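Local atomic coordinates of ofchtiv-allosamidin (Ostrinia furnacalis, PDB entry 6JMB), a protein that probably hydrolyses chitin as a group IV insect chitinase of glycoside hydrolase family 18 and binds the inhibitor allosamidin. Residues Ala329-Ala334 / Asn368-Glu373. Numbering follows the deposited sequence.
Sequences AKVEYA and NTVLAE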
# COMPACT_ATOMS: atom_id res chain seq x y z
N ALA A 329 -0.66 -12.40 -12.43
CA ALA A 329 0.72 -12.85 -12.28
C ALA A 329 1.23 -12.60 -10.87
O ALA A 329 1.96 -13.43 -10.31
CB ALA A 329 1.61 -12.18 -13.33
N LYS A 330 0.88 -11.46 -10.29
CA LYS A 330 1.33 -11.14 -8.94
C LYS A 330 0.76 -12.12 -7.92
O LYS A 330 1.47 -12.59 -7.03
CB LYS A 330 0.93 -9.70 -8.59
CG LYS A 330 1.89 -8.65 -9.14
CD LYS A 330 1.31 -7.24 -9.06
CE LYS A 330 2.35 -6.16 -9.37
NZ LYS A 330 2.77 -6.17 -10.81
N VAL A 331 -0.54 -12.44 -8.03
CA VAL A 331 -1.13 -13.33 -7.04
C VAL A 331 -0.64 -14.76 -7.23
O VAL A 331 -0.44 -15.50 -6.26
CB VAL A 331 -2.67 -13.21 -7.04
CG1 VAL A 331 -3.27 -14.09 -5.95
CG2 VAL A 331 -3.08 -11.76 -6.83
N GLU A 332 -0.40 -15.16 -8.49
CA GLU A 332 0.19 -16.47 -8.74
C GLU A 332 1.58 -16.57 -8.12
O GLU A 332 1.94 -17.61 -7.54
CB GLU A 332 0.21 -16.76 -10.24
CG GLU A 332 -1.18 -17.09 -10.77
CD GLU A 332 -1.25 -17.18 -12.28
OE1 GLU A 332 -0.30 -16.75 -12.97
OE2 GLU A 332 -2.28 -17.69 -12.78
N TYR A 333 2.36 -15.50 -8.20
CA TYR A 333 3.66 -15.46 -7.54
C TYR A 333 3.51 -15.64 -6.03
O TYR A 333 4.22 -16.44 -5.41
CB TYR A 333 4.37 -14.14 -7.87
CG TYR A 333 5.68 -13.97 -7.15
CD1 TYR A 333 5.74 -13.39 -5.89
CD2 TYR A 333 6.87 -14.41 -7.71
CE1 TYR A 333 6.93 -13.25 -5.21
CE2 TYR A 333 8.08 -14.27 -7.04
CZ TYR A 333 8.09 -13.69 -5.79
OH TYR A 333 9.28 -13.56 -5.10
N ALA A 334 2.58 -14.90 -5.42
CA ALA A 334 2.35 -15.02 -3.99
C ALA A 334 1.93 -16.43 -3.61
O ALA A 334 2.41 -16.98 -2.61
CB ALA A 334 1.29 -14.00 -3.54
N ASN A 368 -9.17 -11.99 -5.30
CA ASN A 368 -9.95 -12.99 -4.56
C ASN A 368 -10.03 -14.30 -5.34
O ASN A 368 -9.91 -15.38 -4.76
CB ASN A 368 -11.34 -12.44 -4.27
CG ASN A 368 -11.37 -11.53 -3.05
OD1 ASN A 368 -11.58 -11.99 -1.93
ND2 ASN A 368 -11.14 -10.24 -3.26
N THR A 369 -10.23 -14.21 -6.66
CA THR A 369 -10.37 -15.39 -7.50
C THR A 369 -9.08 -16.20 -7.53
O THR A 369 -9.09 -17.42 -7.35
CB THR A 369 -10.78 -14.96 -8.91
OG1 THR A 369 -12.11 -14.45 -8.88
CG2 THR A 369 -10.70 -16.12 -9.88
N VAL A 370 -7.95 -15.53 -7.75
CA VAL A 370 -6.69 -16.26 -7.87
C VAL A 370 -6.25 -16.84 -6.53
O VAL A 370 -5.66 -17.93 -6.49
CB VAL A 370 -5.62 -15.37 -8.54
CG1 VAL A 370 -4.31 -16.12 -8.67
CG2 VAL A 370 -6.11 -14.91 -9.90
N LEU A 371 -6.52 -16.15 -5.42
CA LEU A 371 -6.23 -16.73 -4.11
C LEU A 371 -7.11 -17.95 -3.84
O LEU A 371 -6.63 -18.96 -3.31
CB LEU A 371 -6.43 -15.70 -3.01
CG LEU A 371 -5.35 -14.63 -2.88
CD1 LEU A 371 -5.76 -13.60 -1.84
CD2 LEU A 371 -4.02 -15.26 -2.48
N ALA A 372 -8.39 -17.88 -4.19
CA ALA A 372 -9.28 -19.02 -3.96
C ALA A 372 -8.90 -20.21 -4.82
O ALA A 372 -8.94 -21.36 -4.36
CB ALA A 372 -10.73 -18.61 -4.22
N GLU A 373 -8.52 -19.96 -6.08
CA GLU A 373 -8.20 -21.06 -6.99
C GLU A 373 -6.85 -21.70 -6.69
O GLU A 373 -6.65 -22.87 -7.03
CB GLU A 373 -8.28 -20.57 -8.43
CG GLU A 373 -9.68 -20.12 -8.81
CD GLU A 373 -9.80 -19.57 -10.22
OE1 GLU A 373 -8.76 -19.46 -10.91
OE2 GLU A 373 -10.93 -19.25 -10.63
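Val-370 meets Val-331, the pair of residues whose CA atoms lie nearest across the two segments, 6.3 Å apart. Both valines hold CG1 anti to the backbone N (chi1 -180° for Val-370, -177° for Val-331), which sets the two CG1 methyls against each other at 3.5 Å. Their side chains approach at a slant, and CB of Val-370 also lies 3.7 Å from CG1 of Val-331. The same CG1 methyl of Val-370 also touches the aliphatic CG of Glu-332 at 3.9 Å; that side chain runs roughly at right angles across the valine and extends beyond CG to its carboxylate. The backbone O of Val-370 accepts a hydrogen bond from ND2 of Asn-335, a polar tie to the helix that carries Val-331. One residue on, Leu-371 leaves its helix to one side, and its CG and CD2 both reach CG1 of Val-331 at 3.7 Å; both side chains also rest on Ile-342 of strand 341-345. The axes of segments 329-334 and 368-373 approach to 9.3 Å at 30° from parallel, a small apolar seam between neighbouring helices 324-336 and 362-373, packed on the outside of the TIM barrel of a family 18 chitinase.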